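Local coordinates for exported protein (Bacteroides fragilis, PDB 4JX0) that is of unknown function but binds magnesium and joins a BT_3987-like N-terminal domain to a second domain that probably belongs to the F5/8 type C family, at residues 108-113 / 126-131; 103-108 / 131-136; 261-266 / 294-299; 176-181 / 270-275. All coordinates share one frame; numbering follows the deposited sequence.

Contact 1: 108-113 / 126-131; sequences ENCTFE and VKLTLK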
loop_
_atom_site.group_PDB
_atom_site.type_symbol
_atom_site.label_atom_id
_atom_site.label_comp_id
_atom_site.label_asym_id
_atom_site.label_seq_id
_atom_site.Cartn_x
_atom_site.Cartn_y
_atom_site.Cartn_z
ATOM N N GLU A 108 2.715 18.305 -14.512
ATOM C CA GLU A 108 2.163 17.675 -15.719
ATOM C C GLU A 108 1.480 16.322 -15.415
ATOM O O GLU A 108 0.514 15.965 -16.094
ATOM C CB GLU A 108 3.235 17.494 -16.822
ATOM C CG GLU A 108 4.471 16.685 -16.449
ATOM C CD GLU A 108 5.701 17.500 -16.092
ATOM O OE1 GLU A 108 5.570 18.464 -15.301
ATOM O OE2 GLU A 108 6.804 17.149 -16.572
ATOM N N ASN A 109 1.931 15.609 -14.367
ATOM C CA ASN A 109 1.346 14.330 -13.964
ATOM C C ASN A 109 0.068 14.499 -13.071
ATOM O O ASN A 109 -0.512 13.490 -12.701
ATOM C CB ASN A 109 2.412 13.473 -13.258
ATOM C CG ASN A 109 3.518 13.044 -14.194
ATOM O OD1 ASN A 109 4.482 13.765 -14.424
ATOM N ND2 ASN A 109 3.354 11.910 -14.844
ATOM N N CYS A 110 -0.386 15.742 -12.757
ATOM C CA CYS A 110 -1.614 16.019 -11.987
ATOM C C CYS A 110 -2.734 16.454 -12.925
ATOM O O CYS A 110 -2.492 17.242 -13.839
ATOM C CB CYS A 110 -1.384 17.101 -10.931
ATOM S SG CYS A 110 -0.098 16.707 -9.726
ATOM N N THR A 111 -3.966 16.025 -12.647
ATOM C CA THR A 111 -5.154 16.465 -13.378
ATOM C C THR A 111 -6.220 16.789 -12.328
ATOM O O THR A 111 -6.662 15.896 -11.603
ATOM C CB THR A 111 -5.584 15.431 -14.415
ATOM O OG1 THR A 111 -4.488 15.195 -15.302
ATOM C CG2 THR A 111 -6.800 15.883 -15.210
ATOM N N PHE A 112 -6.583 18.078 -12.218
ATOM C CA PHE A 112 -7.546 18.565 -11.237
ATOM C C PHE A 112 -8.938 18.729 -11.836
ATOM O O PHE A 112 -9.109 19.483 -12.791
ATOM C CB PHE A 112 -7.083 19.898 -10.651
ATOM C CG PHE A 112 -5.822 19.772 -9.840
ATOM C CD1 PHE A 112 -5.864 19.318 -8.535
ATOM C CD2 PHE A 112 -4.591 20.121 -10.380
ATOM C CE1 PHE A 112 -4.704 19.242 -7.771
ATOM C CE2 PHE A 112 -3.431 20.039 -9.616
ATOM C CZ PHE A 112 -3.493 19.590 -8.321
ATOM N N GLU A 113 -9.928 18.036 -11.252
ATOM C CA GLU A 113 -11.337 18.095 -11.637
ATOM C C GLU A 113 -12.057 18.949 -10.596
ATOM O O GLU A 113 -11.933 18.685 -9.400
ATOM C CB GLU A 113 -11.921 16.676 -11.696
ATOM C CG GLU A 113 -13.238 16.539 -12.439
ATOM C CD GLU A 113 -13.911 15.201 -12.190
ATOM O OE1 GLU A 113 -13.403 14.176 -12.702
ATOM O OE2 GLU A 113 -14.910 15.167 -11.437
ATOM N N VAL A 126 -13.874 17.551 -5.034
ATOM C CA VAL A 126 -12.905 17.995 -6.031
ATOM C C VAL A 126 -11.913 16.840 -6.174
ATOM O O VAL A 126 -11.564 16.217 -5.171
ATOM C CB VAL A 126 -12.252 19.350 -5.687
ATOM C CG1 VAL A 126 -13.274 20.471 -5.782
ATOM C CG2 VAL A 126 -11.609 19.334 -4.311
ATOM N N LYS A 127 -11.545 16.485 -7.409
ATOM C CA LYS A 127 -10.712 15.313 -7.688
ATOM C C LYS A 127 -9.309 15.679 -8.162
ATOM O O LYS A 127 -9.141 16.624 -8.927
ATOM C CB LYS A 127 -11.396 14.450 -8.768
ATOM C CG LYS A 127 -11.311 12.955 -8.518
ATOM C CD LYS A 127 -11.763 12.133 -9.731
ATOM C CE LYS A 127 -13.256 12.166 -9.989
ATOM N NZ LYS A 127 -13.618 11.450 -11.239
ATOM N N LEU A 128 -8.314 14.890 -7.727
ATOM C CA LEU A 128 -6.919 14.983 -8.146
ATOM C C LEU A 128 -6.579 13.642 -8.720
ATOM O O LEU A 128 -6.628 12.654 -7.992
ATOM C CB LEU A 128 -6.001 15.338 -6.969
ATOM C CG LEU A 128 -4.486 15.136 -7.164
ATOM C CD1 LEU A 128 -3.973 15.769 -8.460
ATOM C CD2 LEU A 128 -3.725 15.683 -5.989
ATOM N N THR A 129 -6.278 13.588 -10.015
ATOM C CA THR A 129 -5.947 12.340 -10.689
ATOM C C THR A 129 -4.469 12.351 -11.079
ATOM O O THR A 129 -4.006 13.302 -11.712
ATOM C CB THR A 129 -6.870 12.136 -11.891
ATOM O OG1 THR A 129 -8.227 12.278 -11.457
ATOM C CG2 THR A 129 -6.668 10.782 -12.562
ATOM N N LEU A 130 -3.744 11.279 -10.698
ATOM C CA LEU A 130 -2.320 11.092 -10.993
ATOM C C LEU A 130 -2.187 10.272 -12.274
ATOM O O LEU A 130 -2.644 9.132 -12.302
ATOM C CB LEU A 130 -1.615 10.385 -9.820
ATOM C CG LEU A 130 -1.225 11.265 -8.636
ATOM C CD1 LEU A 130 -2.406 12.041 -8.098
ATOM C CD2 LEU A 130 -0.627 10.431 -7.535
ATOM N N LYS A 131 -1.586 10.834 -13.329
ATOM C CA LYS A 131 -1.448 10.136 -14.612
ATOM C C LYS A 131 0.020 9.946 -15.022
ATOM O O LYS A 131 0.892 10.678 -14.562
ATOM C CB LYS A 131 -2.204 10.901 -15.721
ATOM C CG LYS A 131 -1.748 12.345 -15.962
ATOM C CD LYS A 131 -2.285 12.889 -17.278
ATOM C CE LYS A 131 -1.715 14.243 -17.613
ATOM N NZ LYS A 131 -2.231 14.748 -18.909
#

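Contact 2: 103-108 / 131-136; sequences PLFPSE and KDVEKL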
loop_
_atom_site.group_PDB
_atom_site.type_symbol
_atom_site.label_atom_id
_atom_site.label_comp_id
_atom_site.label_asym_id
_atom_site.label_seq_id
_atom_site.Cartn_x
_atom_site.Cartn_y
_atom_site.Cartn_z
ATOM N N PRO A 103 12.057 15.265 -4.092
ATOM C CA PRO A 103 11.650 16.092 -5.241
ATOM C C PRO A 103 10.153 16.338 -5.316
ATOM O O PRO A 103 9.363 15.596 -4.742
ATOM C CB PRO A 103 12.121 15.278 -6.446
ATOM C CG PRO A 103 12.122 13.881 -5.965
ATOM C CD PRO A 103 12.574 13.960 -4.538
ATOM N N LEU A 104 9.769 17.395 -6.026
ATOM C CA LEU A 104 8.356 17.722 -6.185
ATOM C C LEU A 104 7.737 16.810 -7.215
ATOM O O LEU A 104 8.384 16.500 -8.220
ATOM C CB LEU A 104 8.152 19.187 -6.604
ATOM C CG LEU A 104 8.493 20.236 -5.555
ATOM C CD1 LEU A 104 8.640 21.596 -6.191
ATOM C CD2 LEU A 104 7.449 20.274 -4.452
ATOM N N PHE A 105 6.489 16.374 -6.972
ATOM C CA PHE A 105 5.765 15.543 -7.929
ATOM C C PHE A 105 5.473 16.414 -9.155
ATOM O O PHE A 105 4.909 17.491 -8.974
ATOM C CB PHE A 105 4.469 15.011 -7.312
ATOM C CG PHE A 105 3.698 14.086 -8.211
ATOM C CD1 PHE A 105 4.027 12.740 -8.296
ATOM C CD2 PHE A 105 2.641 14.561 -8.976
ATOM C CE1 PHE A 105 3.315 11.884 -9.135
ATOM C CE2 PHE A 105 1.917 13.703 -9.802
ATOM C CZ PHE A 105 2.262 12.371 -9.880
ATOM N N PRO A 106 5.910 16.045 -10.381
ATOM C CA PRO A 106 5.683 16.937 -11.538
ATOM C C PRO A 106 4.223 17.374 -11.721
ATOM O O PRO A 106 3.314 16.567 -11.565
ATOM C CB PRO A 106 6.165 16.106 -12.737
ATOM C CG PRO A 106 6.456 14.753 -12.213
ATOM C CD PRO A 106 6.669 14.838 -10.765
ATOM N N SER A 107 4.014 18.659 -12.047
ATOM C CA SER A 107 2.685 19.256 -12.260
ATOM C C SER A 107 1.969 18.640 -13.451
ATOM O O SER A 107 0.752 18.488 -13.414
ATOM C CB SER A 107 2.803 20.761 -12.484
ATOM O OG SER A 107 3.554 21.398 -11.462
ATOM N N GLU A 108 2.715 18.305 -14.512
ATOM C CA GLU A 108 2.163 17.675 -15.719
ATOM C C GLU A 108 1.480 16.322 -15.415
ATOM O O GLU A 108 0.514 15.965 -16.094
ATOM C CB GLU A 108 3.235 17.494 -16.822
ATOM C CG GLU A 108 4.471 16.685 -16.449
ATOM C CD GLU A 108 5.701 17.500 -16.092
ATOM O OE1 GLU A 108 5.570 18.464 -15.301
ATOM O OE2 GLU A 108 6.804 17.149 -16.572
ATOM N N LYS A 131 -1.586 10.834 -13.329
ATOM C CA LYS A 131 -1.448 10.136 -14.612
ATOM C C LYS A 131 0.020 9.946 -15.022
ATOM O O LYS A 131 0.892 10.678 -14.562
ATOM C CB LYS A 131 -2.204 10.901 -15.721
ATOM C CG LYS A 131 -1.748 12.345 -15.962
ATOM C CD LYS A 131 -2.285 12.889 -17.278
ATOM C CE LYS A 131 -1.715 14.243 -17.613
ATOM N NZ LYS A 131 -2.231 14.748 -18.909
ATOM N N ASP A 132 0.269 8.968 -15.912
ATOM C CA ASP A 132 1.574 8.653 -16.516
ATOM C C ASP A 132 2.751 8.664 -15.516
ATOM O O ASP A 132 3.769 9.317 -15.747
ATOM C CB ASP A 132 1.863 9.634 -17.673
ATOM C CG ASP A 132 0.806 9.618 -18.761
ATOM O OD1 ASP A 132 0.418 8.509 -19.193
ATOM O OD2 ASP A 132 0.376 10.718 -19.191
ATOM N N VAL A 133 2.603 7.933 -14.415
ATOM C CA VAL A 133 3.640 7.847 -13.382
ATOM C C VAL A 133 4.738 6.852 -13.763
ATOM O O VAL A 133 5.772 6.860 -13.113
ATOM C CB VAL A 133 3.059 7.503 -11.980
ATOM C CG1 VAL A 133 2.036 8.545 -11.546
ATOM C CG2 VAL A 133 2.463 6.094 -11.916
ATOM N N GLU A 134 4.514 5.995 -14.780
ATOM C CA GLU A 134 5.429 4.929 -15.240
ATOM C C GLU A 134 6.938 5.235 -15.099
ATOM O O GLU A 134 7.632 4.444 -14.472
ATOM C CB GLU A 134 5.153 4.546 -16.698
ATOM C CG GLU A 134 3.753 4.008 -16.976
ATOM C CD GLU A 134 2.781 4.955 -17.666
ATOM O OE1 GLU A 134 3.140 6.135 -17.893
ATOM O OE2 GLU A 134 1.648 4.514 -17.975
ATOM N N LYS A 135 7.439 6.360 -15.639
ATOM C CA LYS A 135 8.879 6.688 -15.579
ATOM C C LYS A 135 9.297 7.546 -14.335
ATOM O O LYS A 135 10.470 7.925 -14.241
ATOM C CB LYS A 135 9.303 7.394 -16.872
ATOM C CG LYS A 135 9.116 6.534 -18.127
ATOM C CD LYS A 135 10.118 5.363 -18.235
ATOM C CE LYS A 135 9.516 3.994 -18.014
ATOM N NZ LYS A 135 10.464 2.899 -18.368
ATOM N N LEU A 136 8.381 7.787 -13.361
ATOM C CA LEU A 136 8.714 8.490 -12.120
ATOM C C LEU A 136 9.325 7.443 -11.189
ATOM O O LEU A 136 8.589 6.745 -10.492
ATOM C CB LEU A 136 7.463 9.156 -11.500
ATOM C CG LEU A 136 6.727 10.197 -12.349
ATOM C CD1 LEU A 136 5.517 10.731 -11.619
ATOM C CD2 LEU A 136 7.634 11.346 -12.718
#

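Contact 3: 261-266 / 294-299; sequences MVETPD and CTKVRF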
loop_
_atom_site.group_PDB
_atom_site.type_symbol
_atom_site.label_atom_id
_atom_site.label_comp_id
_atom_site.label_asym_id
_atom_site.label_seq_id
_atom_site.Cartn_x
_atom_site.Cartn_y
_atom_site.Cartn_z
HETATM N N MSE A 261 10.274 -12.263 -0.067
HETATM C CA MSE A 261 11.572 -11.562 -0.015
HETATM C C MSE A 261 12.668 -12.541 -0.370
HETATM O O MSE A 261 12.608 -13.685 0.074
HETATM C CB MSE A 261 11.856 -11.007 1.387
HETATM C CG MSE A 261 10.749 -10.163 1.981
HETATM SE SE MSE A 261 10.315 -8.606 0.921
HETATM C CE MSE A 261 11.984 -7.649 1.055
ATOM N N VAL A 262 13.683 -12.113 -1.119
ATOM C CA VAL A 262 14.776 -13.001 -1.520
ATOM C C VAL A 262 16.109 -12.357 -1.201
ATOM O O VAL A 262 16.353 -11.253 -1.671
ATOM C CB VAL A 262 14.667 -13.314 -3.028
ATOM C CG1 VAL A 262 15.823 -14.187 -3.487
ATOM C CG2 VAL A 262 13.333 -13.977 -3.351
ATOM N N GLU A 263 16.983 -13.064 -0.441
ATOM C CA GLU A 263 18.329 -12.584 -0.133
ATOM C C GLU A 263 19.226 -12.993 -1.260
ATOM O O GLU A 263 19.467 -14.188 -1.474
ATOM C CB GLU A 263 18.881 -13.113 1.201
ATOM C CG GLU A 263 20.093 -12.319 1.678
ATOM C CD GLU A 263 20.809 -12.864 2.898
ATOM O OE1 GLU A 263 21.110 -14.079 2.920
ATOM O OE2 GLU A 263 21.121 -12.064 3.809
ATOM N N THR A 264 19.746 -11.997 -1.966
ATOM C CA THR A 264 20.624 -12.199 -3.115
ATOM C C THR A 264 22.044 -12.613 -2.646
ATOM O O THR A 264 22.352 -12.532 -1.449
ATOM C CB THR A 264 20.639 -10.901 -3.930
ATOM O OG1 THR A 264 21.061 -9.835 -3.073
ATOM C CG2 THR A 264 19.266 -10.575 -4.526
ATOM N N PRO A 265 22.935 -13.042 -3.564
ATOM C CA PRO A 265 24.291 -13.432 -3.134
ATOM C C PRO A 265 25.107 -12.303 -2.476
ATOM O O PRO A 265 25.970 -12.604 -1.650
ATOM C CB PRO A 265 24.953 -13.891 -4.439
ATOM C CG PRO A 265 23.809 -14.278 -5.334
ATOM C CD PRO A 265 22.768 -13.246 -5.019
ATOM N N ASP A 266 24.825 -11.021 -2.805
ATOM C CA ASP A 266 25.546 -9.886 -2.211
ATOM C C ASP A 266 24.993 -9.459 -0.820
ATOM O O ASP A 266 25.531 -8.520 -0.233
ATOM C CB ASP A 266 25.564 -8.675 -3.168
ATOM C CG ASP A 266 24.212 -8.062 -3.467
ATOM O OD1 ASP A 266 23.288 -8.821 -3.832
ATOM O OD2 ASP A 266 24.092 -6.821 -3.380
ATOM N N CYS A 294 19.753 -17.485 -5.057
ATOM C CA CYS A 294 19.594 -16.913 -3.727
ATOM C C CYS A 294 20.177 -17.819 -2.651
ATOM O O CYS A 294 20.393 -19.012 -2.866
ATOM C CB CYS A 294 18.120 -16.627 -3.462
ATOM S SG CYS A 294 17.031 -18.075 -3.591
ATOM N N THR A 295 20.425 -17.208 -1.489
ATOM C CA THR A 295 20.946 -17.862 -0.292
ATOM C C THR A 295 19.801 -18.141 0.682
ATOM O O THR A 295 19.802 -19.186 1.336
ATOM C CB THR A 295 22.028 -16.987 0.338
ATOM O OG1 THR A 295 21.528 -15.655 0.500
ATOM C CG2 THR A 295 23.283 -16.950 -0.501
ATOM N N LYS A 296 18.843 -17.198 0.791
ATOM C CA LYS A 296 17.670 -17.314 1.652
ATOM C C LYS A 296 16.420 -16.739 0.978
ATOM O O LYS A 296 16.520 -15.868 0.115
ATOM C CB LYS A 296 17.878 -16.561 2.982
ATOM C CG LYS A 296 19.125 -16.895 3.765
ATOM C CD LYS A 296 19.185 -16.055 5.035
ATOM C CE LYS A 296 20.493 -16.199 5.771
ATOM N NZ LYS A 296 20.708 -15.079 6.722
ATOM N N VAL A 297 15.243 -17.191 1.429
ATOM C CA VAL A 297 13.929 -16.700 0.983
ATOM C C VAL A 297 13.088 -16.517 2.250
ATOM O O VAL A 297 13.106 -17.399 3.105
ATOM C CB VAL A 297 13.249 -17.639 -0.048
ATOM C CG1 VAL A 297 11.866 -17.122 -0.437
ATOM C CG2 VAL A 297 14.124 -17.804 -1.283
ATOM N N ARG A 298 12.391 -15.380 2.392
ATOM C CA ARG A 298 11.596 -15.066 3.579
ATOM C C ARG A 298 10.172 -14.703 3.190
ATOM O O ARG A 298 9.952 -13.771 2.414
ATOM C CB ARG A 298 12.247 -13.911 4.378
ATOM C CG ARG A 298 11.517 -13.491 5.657
ATOM C CD ARG A 298 12.249 -12.370 6.368
ATOM N NE ARG A 298 13.501 -12.844 6.963
ATOM C CZ ARG A 298 14.385 -12.079 7.600
ATOM N NH1 ARG A 298 14.171 -10.772 7.739
ATOM N NH2 ARG A 298 15.494 -12.614 8.105
ATOM N N PHE A 299 9.202 -15.409 3.773
ATOM C CA PHE A 299 7.787 -15.176 3.524
ATOM C C PHE A 299 7.264 -14.249 4.600
ATOM O O PHE A 299 7.456 -14.540 5.781
ATOM C CB PHE A 299 7.024 -16.500 3.520
ATOM C CG PHE A 299 7.500 -17.429 2.432
ATOM C CD1 PHE A 299 7.142 -17.213 1.110
ATOM C CD2 PHE A 299 8.292 -18.527 2.729
ATOM C CE1 PHE A 299 7.574 -18.074 0.106
ATOM C CE2 PHE A 299 8.735 -19.376 1.719
ATOM C CZ PHE A 299 8.380 -19.141 0.415
#

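Contact 4: 176-181 / 270-275; sequences LDNIDS and VNHGVF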
loop_
_atom_site.group_PDB
_atom_site.type_symbol
_atom_site.label_atom_id
_atom_site.label_comp_id
_atom_site.label_asym_id
_atom_site.label_seq_id
_atom_site.Cartn_x
_atom_site.Cartn_y
_atom_site.Cartn_z
ATOM N N LEU A 176 9.610 -6.533 -7.654
ATOM C CA LEU A 176 9.618 -7.174 -8.963
ATOM C C LEU A 176 8.293 -7.901 -9.172
ATOM O O LEU A 176 7.595 -8.198 -8.204
ATOM C CB LEU A 176 10.797 -8.147 -9.080
ATOM C CG LEU A 176 12.171 -7.649 -8.592
ATOM C CD1 LEU A 176 13.181 -8.752 -8.646
ATOM C CD2 LEU A 176 12.635 -6.448 -9.402
ATOM N N ASP A 177 7.925 -8.158 -10.415
ATOM C CA ASP A 177 6.716 -8.918 -10.740
ATOM C C ASP A 177 7.247 -10.262 -11.149
ATOM O O ASP A 177 7.250 -10.598 -12.340
ATOM C CB ASP A 177 5.890 -8.216 -11.839
ATOM C CG ASP A 177 4.698 -8.971 -12.384
ATOM O OD1 ASP A 177 4.160 -9.841 -11.654
ATOM O OD2 ASP A 177 4.309 -8.709 -13.557
ATOM N N ASN A 178 7.814 -10.992 -10.162
ATOM C CA ASN A 178 8.461 -12.277 -10.404
ATOM C C ASN A 178 7.843 -13.413 -9.599
ATOM O O ASN A 178 8.509 -14.423 -9.425
ATOM C CB ASN A 178 9.953 -12.170 -10.077
ATOM C CG ASN A 178 10.773 -13.291 -10.638
ATOM O OD1 ASN A 178 10.635 -13.651 -11.807
ATOM N ND2 ASN A 178 11.603 -13.908 -9.814
ATOM N N ILE A 179 6.576 -13.297 -9.155
ATOM C CA ILE A 179 5.907 -14.369 -8.421
ATOM C C ILE A 179 4.636 -14.745 -9.178
ATOM O O ILE A 179 3.772 -13.891 -9.389
ATOM C CB ILE A 179 5.625 -13.969 -6.949
ATOM C CG1 ILE A 179 6.943 -13.777 -6.145
ATOM C CG2 ILE A 179 4.713 -14.981 -6.262
ATOM C CD1 ILE A 179 7.779 -15.017 -5.876
ATOM N N ASP A 180 4.534 -16.020 -9.594
ATOM C CA ASP A 180 3.369 -16.558 -10.289
ATOM C C ASP A 180 2.421 -17.183 -9.253
ATOM O O ASP A 180 2.833 -18.056 -8.482
ATOM C CB ASP A 180 3.791 -17.575 -11.350
ATOM C CG ASP A 180 2.628 -18.143 -12.134
ATOM O OD1 ASP A 180 2.006 -17.385 -12.913
ATOM O OD2 ASP A 180 2.320 -19.333 -11.954
ATOM N N SER A 181 1.156 -16.726 -9.245
ATOM C CA SER A 181 0.130 -17.154 -8.300
ATOM C C SER A 181 -0.902 -18.131 -8.926
ATOM O O SER A 181 -1.999 -18.294 -8.382
ATOM C CB SER A 181 -0.592 -15.924 -7.768
ATOM O OG SER A 181 0.322 -14.907 -7.386
ATOM N N VAL A 270 15.491 -8.386 -1.550
ATOM C CA VAL A 270 14.645 -7.827 -2.606
ATOM C C VAL A 270 13.259 -8.466 -2.569
ATOM O O VAL A 270 13.156 -9.674 -2.388
ATOM C CB VAL A 270 15.309 -8.017 -3.994
ATOM C CG1 VAL A 270 14.505 -7.319 -5.093
ATOM C CG2 VAL A 270 16.750 -7.518 -3.983
ATOM N N ASN A 271 12.199 -7.650 -2.756
ATOM C CA ASN A 271 10.814 -8.128 -2.806
ATOM C C ASN A 271 10.532 -8.599 -4.237
ATOM O O ASN A 271 10.465 -7.772 -5.154
ATOM C CB ASN A 271 9.873 -6.995 -2.389
ATOM C CG ASN A 271 8.422 -7.378 -2.249
ATOM O OD1 ASN A 271 7.967 -8.429 -2.713
ATOM N ND2 ASN A 271 7.648 -6.487 -1.659
ATOM N N HIS A 272 10.393 -9.931 -4.433
ATOM C CA HIS A 272 10.173 -10.504 -5.768
ATOM C C HIS A 272 8.698 -10.492 -6.207
ATOM O O HIS A 272 8.407 -10.882 -7.337
ATOM C CB HIS A 272 10.740 -11.925 -5.851
ATOM C CG HIS A 272 12.175 -11.913 -6.235
ATOM N ND1 HIS A 272 12.593 -12.391 -7.459
ATOM C CD2 HIS A 272 13.229 -11.358 -5.597
ATOM C CE1 HIS A 272 13.899 -12.172 -7.502
ATOM N NE2 HIS A 272 14.322 -11.544 -6.403
ATOM N N GLY A 273 7.799 -10.024 -5.347
ATOM C CA GLY A 273 6.383 -9.937 -5.660
ATOM C C GLY A 273 5.500 -10.487 -4.563
ATOM O O GLY A 273 5.976 -10.944 -3.520
ATOM N N VAL A 274 4.195 -10.438 -4.803
ATOM C CA VAL A 274 3.204 -10.928 -3.872
ATOM C C VAL A 274 2.576 -12.197 -4.433
ATOM O O VAL A 274 2.065 -12.200 -5.562
ATOM C CB VAL A 274 2.124 -9.855 -3.580
ATOM C CG1 VAL A 274 1.035 -10.402 -2.652
ATOM C CG2 VAL A 274 2.755 -8.595 -2.990
ATOM N N PHE A 275 2.596 -13.271 -3.631
ATOM C CA PHE A 275 1.882 -14.492 -3.961
ATOM C C PHE A 275 0.464 -14.238 -3.509
ATOM O O PHE A 275 0.293 -13.669 -2.439
ATOM C CB PHE A 275 2.497 -15.702 -3.256
ATOM C CG PHE A 275 1.707 -16.976 -3.463
ATOM C CD1 PHE A 275 1.718 -17.629 -4.685
ATOM C CD2 PHE A 275 0.987 -17.543 -2.420
ATOM C CE1 PHE A 275 1.030 -18.826 -4.858
ATOM C CE2 PHE A 275 0.294 -18.735 -2.604
ATOM C CZ PHE A 275 0.324 -19.367 -3.820
#

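Contact 1: 108-113 / 126-131
Phe-112 and Leu-128 form the close-packed side of this strand pair. Their side chains lie alongside each other and point the same way, and Leu-128 CD1 sits over one face of the Phe-112 ring, 4.0 Å from its centroid and 27° off the normal, in a CH-pi contact. The nearest ring atom, Phe-112 CE1, is 3.6 Å from that methyl. The same branch touches Cys-110 CB at 3.8 Å, bridging two alternate residues of the facing strand; Leu-128 reaches both with CG anti to its backbone N (chi1 165°). Phe-105, Phe-69, Met-144 and Ile-146 pack on this side too. The backbone between the two sides is a beta hairpin of strands 110-117 and 123-130, within the large mixed sheet of the N-terminal domain: Thr-111 with Thr-129 and Glu-113 with Lys-127 are antiparallel hydrogen-bonded pairs. Asn-109 prolongs the pairing past the strand end. Its O accepts from Lys-131 N, and its ND2 gives a bond of 2.8 Å to Lys-131 O that lies in both the amide and the carbonyl plane. The other side is loose and solvent-facing. Here Glu-113 and Lys-127 run side by side to a salt bridge, OE1 to NZ 3.1 Å, with the ammonium on the syn side and 25° out of the carboxylate plane; Glu-66 offers NZ a second, long and weak ion pair. Farther along, the extended Lys-131 chain crosses Thr-111 at about a right angle, CE lying 3.7 Å from OG1 of Thr-111 and 3.2 Å from O of Glu-108.

Contact 2: 103-108 / 131-136
Leu-136 N donates to Val-133 O at 2.8 Å, closing a type I beta turn that holds these two residues beside Phe-105. The turn belongs to the loop that leaves strand 123-130, whereas Phe-105 and Pro-106 lie in the loop leading into strand 110-117, so the contact joins the entry and exit of one hairpin in the BT_3987-like domain. Leu-136 forks between the two residues facing it. CD1 approaches the phenyl ring, 3.5 Å from CE1 of Phe-105, and CD2 meets CG of Pro-106 at 3.6 Å. The leucine and phenylalanine side chains cross at about a right angle; the leucine and the proline reach toward each other. The ring stretches to the turn because CG of Phe-105 is anti to its backbone N (chi1 -177°). Val-133 comes to that ring at its edge, near the ring plane, with CG1 4.2 Å from CZ of Phe-105. Tyr-142 packs against both Phe-105 and Leu-136, and Met-144 against Phe-105, which adds strand 142-150 to the apolar cluster. The polar backbone atoms find partners elsewhere: Phe-105 O is bonded to Lys-87 NZ, Leu-136 O to Thr-59 OG1, and Phe-105 also pairs through its backbone with Val-143. Phe-105, Pro-106, Val-133 and Leu-136 meet through carbon atoms alone, and such contacts have little directionality. The relative placement of the two loops is therefore probably set by the hairpin they flank and by the bonds to Lys-87, Thr-59 and Val-143, while burying these carbon surfaces together favours the contact.

Contact 3: 261-266 / 294-299
Met-261, present as selenomethionine, and Arg-298 form an antiparallel hydrogen-bonded pair between strands 255-263 and 296-304, neighbours in the five-stranded antiparallel sheet of the second domain, consistent with an F5/8 type C beta-sandwich. Backbone bonds come first. Each residue of the pair gives its N to the other's O, both at 2.9 Å, and Glu-263 N reaches Lys-296 O farther on. At Thr-295 the chain turns a corner, yet Thr-295 N still bonds Glu-263 O at 3.2 Å, nearly along the C=O axis. Polar side chains gather round Glu-263. Extended, with CG anti to its backbone N (chi1 -164°), it runs alongside Lys-296, whose methylenes flank OE1; NZ itself is 4.0 Å from Glu-263 OE1, a long salt bridge. Thr-295 OG1 lies near both OE1 (2.9 Å) and O of Glu-263. Arg-298 turns its polar end elsewhere: NE bonds Thr-229 OG1, and the guanidinium makes cation-pi contacts with Trp-269 and Tyr-227. Apolar contacts occupy the opposite side of the sheet, where Val-262 and Val-297 form a non-hydrogen-bonded pair facing Phe-288, Val-292 and Phe-241. The branches of Val-262 divide the work: CG2 faces CG2 of Val-297 at 4.4 Å, while CG1 meets CB of Cys-294 at 3.4 Å.

Contact 4: 176-181 / 270-275
Leu-176 lies along His-272, both side chains pointing the same way. Its CB is 4.0 Å from the carbonyl oxygens O of Asn-271 and O of His-272; CG, beside the backbone N, is 3.8 Å from Asn-271 O. Beyond it, CD1 stands over the centre of the imidazole, 3.7 Å from the centroid of the His-272 ring and 12° off the normal, a CH-pi contact, and touches Val-270 CG1 at 4.1 Å. The edge of the same ring takes a polar partner: Asn-178 ND2 donates to His-272 ND1 at 3.0 Å, in the ring plane, although amide and ring planes are 56° apart. ND1 therefore acts as acceptor, so a neutral ring would probably carry its proton on NE2. Covered on one face and gripped at one edge, the imidazole is well fixed in rotation. Two backbone bonds join the segments, from Leu-176 N to Asn-271 O and from Asn-178 N to His-272 O. Gly-273 follows in a backbone conformation (phi 133°) where a CB would press on the preceding carbonyl; its N bonds Asn-271 OD1 in an Asx turn. Farther along, Ile-179 CG2 packs on CB of Phe-275 at 3.8 Å, and Asp-180 O lies in the plane of the Phe-275 ring, at its edge. Asn-178 OD1 accepts from Lys-290 N, and strand 179-180 pairs antiparallel with strand 283-294. Strand 269-276, on the edge of the five-stranded sheet, has strand 255-263 as its neighbour there, so the segment 176-181, just after strand 165-174, links the second domain's two sheets.

Overall arrangement
Contacts 1 and 2 belong to the N-terminal domain, contacts 3 and 4 to the second. Contact 2 brackets contact 1 in sequence: the hairpin 110-117/123-130 is paired in contact 1, and the loops at its open end meet in contact 2. Their centres are 11 Å apart, and they share Glu-108 and Lys-131. The segments of contacts 3 and 4 alternate along the chain, their centres 13 Å apart; they meet where strand 255-263 adjoins strand 269-276, Val-262 N probably bonding Val-270 O. Contacts 1 and 3 lie on opposite sides of the chain's centre, 39 Å between centres. Contacts 1 and 2 close before contacts 3 and 4 open, so each domain is formed by its own part of the sequence.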